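Local coordinates for protein cell divisionFtsK/SpoIIIE (Thermomonospora curvata, PDB 4NH0) that serves as the multidomain FtsK/SpoIIIE-type ATPase of a type VII secretion system, which exports EsxA and EsxB, and may be its translocase subunit, at residues Q687-G697 against F765-N774. Sequence-based numbering, arbitrary orientation.
With MG (magnesium ion), chain D.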
loop_
_atom_site.group_PDB
_atom_site.type_symbol
_atom_site.label_atom_id
_atom_site.label_comp_id
_atom_site.label_asym_id
_atom_site.label_seq_id
_atom_site.Cartn_x
_atom_site.Cartn_y
_atom_site.Cartn_z
ATOM N N GLN A 687 -16.492 -14.955 -1.528
ATOM C CA GLN A 687 -16.429 -15.979 -2.563
ATOM C C GLN A 687 -15.801 -15.433 -3.839
ATOM O O GLN A 687 -15.479 -16.188 -4.756
ATOM C CB GLN A 687 -17.823 -16.528 -2.867
ATOM C CG GLN A 687 -18.385 -17.437 -1.792
ATOM C CD GLN A 687 -19.702 -18.065 -2.198
ATOM O OE1 GLN A 687 -19.816 -19.286 -2.294
ATOM N NE2 GLN A 687 -20.705 -17.231 -2.442
ATOM N N GLU A 688 -15.631 -14.117 -3.893
ATOM C CA GLU A 688 -15.055 -13.469 -5.064
ATOM C C GLU A 688 -13.580 -13.151 -4.855
ATOM O O GLU A 688 -12.795 -13.173 -5.800
ATOM C CB GLU A 688 -15.829 -12.194 -5.402
ATOM C CG GLU A 688 -17.232 -12.445 -5.930
ATOM C CD GLU A 688 -18.017 -11.166 -6.142
ATOM O OE1 GLU A 688 -18.786 -11.095 -7.121
ATOM O OE2 GLU A 688 -17.873 -10.234 -5.324
ATOM N N VAL A 689 -13.209 -12.852 -3.614
ATOM C CA VAL A 689 -11.816 -12.575 -3.278
ATOM C C VAL A 689 -11.401 -13.288 -1.995
ATOM O O VAL A 689 -12.215 -13.501 -1.099
ATOM C CB VAL A 689 -11.555 -11.063 -3.113
ATOM C CG1 VAL A 689 -11.710 -10.343 -4.443
ATOM C CG2 VAL A 689 -12.483 -10.471 -2.069
ATOM N N GLN A 690 -10.128 -13.666 -1.919
ATOM C CA GLN A 690 -9.572 -14.264 -0.711
ATOM C C GLN A 690 -8.194 -13.679 -0.423
ATOM O O GLN A 690 -7.442 -13.371 -1.344
ATOM C CB GLN A 690 -9.483 -15.785 -0.839
ATOM C CG GLN A 690 -10.826 -16.494 -0.882
ATOM C CD GLN A 690 -11.400 -16.569 -2.279
ATOM O OE1 GLN A 690 -10.672 -16.753 -3.251
ATOM N NE2 GLN A 690 -12.714 -16.425 -2.387
ATOM N N PHE A 691 -7.868 -13.526 0.856
ATOM C CA PHE A 691 -6.600 -12.924 1.251
ATOM C C PHE A 691 -5.807 -13.829 2.184
ATOM O O PHE A 691 -6.341 -14.365 3.151
ATOM C CB PHE A 691 -6.838 -11.571 1.922
ATOM C CG PHE A 691 -7.566 -10.586 1.057
ATOM C CD1 PHE A 691 -8.949 -10.529 1.061
ATOM C CD2 PHE A 691 -6.868 -9.715 0.239
ATOM C CE1 PHE A 691 -9.620 -9.623 0.264
ATOM C CE2 PHE A 691 -7.535 -8.809 -0.559
ATOM C CZ PHE A 691 -8.912 -8.763 -0.547
ATOM N N TYR A 692 -4.524 -13.992 1.881
ATOM C CA TYR A 692 -3.630 -14.787 2.712
ATOM C C TYR A 692 -2.361 -13.991 2.983
ATOM O O TYR A 692 -1.590 -13.699 2.069
ATOM C CB TYR A 692 -3.321 -16.123 2.039
ATOM C CG TYR A 692 -4.564 -16.944 1.786
ATOM C CD1 TYR A 692 -5.284 -16.806 0.608
ATOM C CD2 TYR A 692 -5.029 -17.841 2.735
ATOM C CE1 TYR A 692 -6.426 -17.546 0.380
ATOM C CE2 TYR A 692 -6.169 -18.586 2.515
ATOM C CZ TYR A 692 -6.864 -18.434 1.336
ATOM O OH TYR A 692 -7.999 -19.174 1.114
ATOM N N CYS A 693 -2.152 -13.640 4.247
ATOM C CA CYS A 693 -1.170 -12.626 4.599
ATOM C C CYS A 693 0.060 -13.162 5.319
ATOM O O CYS A 693 -0.018 -14.105 6.104
ATOM C CB CYS A 693 -1.829 -11.553 5.463
ATOM S SG CYS A 693 -3.386 -10.929 4.799
ATOM N N LEU A 694 1.197 -12.540 5.029
ATOM C CA LEU A 694 2.439 -12.793 5.743
ATOM C C LEU A 694 2.869 -11.498 6.416
ATOM O O LEU A 694 3.596 -10.700 5.828
ATOM C CB LEU A 694 3.530 -13.295 4.794
ATOM C CG LEU A 694 3.660 -14.797 4.530
ATOM C CD1 LEU A 694 2.344 -15.410 4.103
ATOM C CD2 LEU A 694 4.722 -15.050 3.477
ATOM N N ASP A 695 2.407 -11.280 7.641
ATOM C CA ASP A 695 2.643 -10.004 8.304
ATOM C C ASP A 695 4.084 -9.878 8.774
ATOM O O ASP A 695 4.441 -10.332 9.854
ATOM C CB ASP A 695 1.693 -9.821 9.486
ATOM C CG ASP A 695 1.523 -8.367 9.874
ATOM O OD1 ASP A 695 2.453 -7.568 9.638
ATOM O OD2 ASP A 695 0.451 -8.015 10.408
ATOM N N PHE A 696 4.910 -9.245 7.952
ATOM C CA PHE A 696 6.299 -9.013 8.305
ATOM C C PHE A 696 6.584 -7.529 8.562
ATOM O O PHE A 696 7.742 -7.121 8.609
ATOM C CB PHE A 696 7.227 -9.551 7.205
ATOM C CG PHE A 696 7.303 -11.050 7.157
ATOM C CD1 PHE A 696 7.030 -11.805 8.286
ATOM C CD2 PHE A 696 7.649 -11.708 5.985
ATOM C CE1 PHE A 696 7.093 -13.191 8.243
ATOM C CE2 PHE A 696 7.714 -13.086 5.943
ATOM C CZ PHE A 696 7.438 -13.824 7.070
ATOM N N GLY A 697 5.541 -6.735 8.784
ATOM C CA GLY A 697 5.740 -5.325 9.071
ATOM C C GLY A 697 4.876 -4.738 10.175
ATOM O O GLY A 697 4.092 -3.824 9.928
ATOM N N PHE A 765 -12.235 -21.332 -5.001
ATOM C CA PHE A 765 -11.578 -20.044 -4.833
ATOM C C PHE A 765 -12.056 -19.043 -5.872
ATOM O O PHE A 765 -12.637 -19.418 -6.889
ATOM C CB PHE A 765 -10.058 -20.193 -4.938
ATOM C CG PHE A 765 -9.435 -20.949 -3.801
ATOM C CD1 PHE A 765 -9.066 -20.296 -2.641
ATOM C CD2 PHE A 765 -9.203 -22.308 -3.902
ATOM C CE1 PHE A 765 -8.488 -20.986 -1.599
ATOM C CE2 PHE A 765 -8.623 -23.002 -2.863
ATOM C CZ PHE A 765 -8.267 -22.340 -1.709
ATOM N N GLY A 766 -11.804 -17.766 -5.610
ATOM C CA GLY A 766 -12.050 -16.718 -6.582
ATOM C C GLY A 766 -10.729 -16.095 -6.983
ATOM O O GLY A 766 -9.839 -16.784 -7.479
ATOM N N ASP A 767 -10.597 -14.790 -6.767
ATOM C CA ASP A 767 -9.317 -14.117 -6.946
ATOM C C ASP A 767 -8.545 -14.135 -5.637
ATOM O O ASP A 767 -8.960 -13.524 -4.655
ATOM C CB ASP A 767 -9.514 -12.680 -7.426
ATOM C CG ASP A 767 -9.844 -12.598 -8.899
ATOM O OD1 ASP A 767 -11.038 -12.686 -9.248
ATOM O OD2 ASP A 767 -8.910 -12.444 -9.711
ATOM N N VAL A 768 -7.422 -14.842 -5.626
ATOM C CA VAL A 768 -6.638 -15.004 -4.409
ATOM C C VAL A 768 -5.523 -13.971 -4.324
ATOM O O VAL A 768 -4.806 -13.737 -5.295
ATOM C CB VAL A 768 -6.038 -16.414 -4.322
ATOM C CG1 VAL A 768 -5.341 -16.614 -2.992
ATOM C CG2 VAL A 768 -7.127 -17.447 -4.502
ATOM N N PHE A 769 -5.389 -13.349 -3.157
ATOM C CA PHE A 769 -4.368 -12.334 -2.937
ATOM C C PHE A 769 -3.382 -12.768 -1.860
ATOM O O PHE A 769 -3.761 -12.988 -0.711
ATOM C CB PHE A 769 -5.013 -11.003 -2.550
ATOM C CG PHE A 769 -5.847 -10.394 -3.638
ATOM C CD1 PHE A 769 -7.173 -10.757 -3.799
ATOM C CD2 PHE A 769 -5.309 -9.453 -4.495
ATOM C CE1 PHE A 769 -7.940 -10.197 -4.800
ATOM C CE2 PHE A 769 -6.074 -8.890 -5.497
ATOM C CZ PHE A 769 -7.391 -9.263 -5.649
ATOM N N LEU A 770 -2.116 -12.896 -2.242
ATOM C CA LEU A 770 -1.057 -13.228 -1.296
ATOM C C LEU A 770 -0.352 -11.960 -0.834
ATOM O O LEU A 770 0.334 -11.302 -1.615
ATOM C CB LEU A 770 -0.056 -14.197 -1.923
ATOM C CG LEU A 770 1.147 -14.578 -1.063
ATOM C CD1 LEU A 770 0.700 -15.320 0.181
ATOM C CD2 LEU A 770 2.130 -15.416 -1.862
ATOM N N VAL A 771 -0.524 -11.618 0.438
ATOM C CA VAL A 771 0.013 -10.373 0.972
ATOM C C VAL A 771 1.261 -10.595 1.819
ATOM O O VAL A 771 1.260 -11.404 2.745
ATOM C CB VAL A 771 -1.036 -9.636 1.822
ATOM C CG1 VAL A 771 -0.510 -8.279 2.249
ATOM C CG2 VAL A 771 -2.331 -9.483 1.046
ATOM N N VAL A 772 2.324 -9.871 1.489
ATOM C CA VAL A 772 3.546 -9.886 2.282
ATOM C C VAL A 772 3.875 -8.467 2.726
ATOM O O VAL A 772 4.031 -7.572 1.896
ATOM C CB VAL A 772 4.729 -10.475 1.497
ATOM C CG1 VAL A 772 5.997 -10.423 2.330
ATOM C CG2 VAL A 772 4.426 -11.903 1.076
ATOM N N ASP A 773 3.977 -8.262 4.034
ATOM C CA ASP A 773 4.138 -6.920 4.585
ATOM C C ASP A 773 5.559 -6.383 4.413
ATOM O O ASP A 773 5.747 -5.236 4.016
ATOM C CB ASP A 773 3.748 -6.909 6.061
ATOM C CG ASP A 773 3.265 -5.550 6.527
ATOM O OD1 ASP A 773 3.584 -4.543 5.864
ATOM O OD2 ASP A 773 2.569 -5.489 7.562
ATOM N N ASN A 774 6.558 -7.205 4.717
ATOM C CA ASN A 774 7.949 -6.802 4.542
ATOM C C ASN A 774 8.706 -7.829 3.720
ATOM O O ASN A 774 9.154 -8.849 4.242
ATOM C CB ASN A 774 8.625 -6.608 5.896
ATOM C CG ASN A 774 9.927 -5.841 5.809
ATOM O OD1 ASN A 774 10.613 -5.856 4.789
ATOM N ND2 ASN A 774 10.280 -5.168 6.898
HETATM MG MG MG D . 4.917 -2.352 8.756
HETATM O O HOH W 1 4.095 -1.280 10.291
#
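Phe691 and Phe769 stand side by side on one face of a parallel β-sheet and point the same way. Their rings are nearly parallel (planes at 19°) but slid apart. With the centroids separated by 5.2 Å, they barely overlap. CD2 of Phe691 rests on CB of Phe769 at 3.6 Å. Both rings reach Leu680 of helix 669-683, the helix that follows the Walker A loop, and CG1 of Val689 meets the edge of the Phe769 ring.

On the other face, chi1 of Tyr692 (-60°) sets its ring beside the backbone N and lays it back toward the N-terminal end of the strand, where the hydroxyl meets the edge of the Phe765 ring and is hydrogen-bonded to the carbonyl of Pro898. CG1 of Val768 packs against the tyrosine ring edge, 3.6 Å from CD1. Gln690, bent at chi2 (86°), turns its amide back to the neighbouring strand: Gly766 N donates a nearly straight bond to Gln690 OE1 at 2.8 Å, and NE2 binds the carbonyl of Pro686. Both ends of the amide are thereby engaged, which fixes its rotation.

Between the faces, an unbroken parallel ladder runs from Asp767 N on Glu688 O to Asp773 N on Leu694 O. These are adjacent core strands of the second FtsK domain, a P-loop NTPase fold.

Beyond the ladder the chemistry turns polar. Asp695 and Asp773 are like-charged neighbours with no hydrogen bond between them, Asp695 OD1 and Asp773 OD2 being 2.9 Å apart. The amides of Gly699 and Leu701 hold the Asp695 carboxylate, and Gly697 N adds a weak bond to OD1. Gly697 O binds magnesium at 2.1 Å, with Ser670 and a water among the other ligands. The ladder thus brings both acids and Gly697 O to one edge of the sheet, with Asp773 OD1 3.9 Å from the magnesium ion, consistent with the Walker B position of a P-loop NTPase.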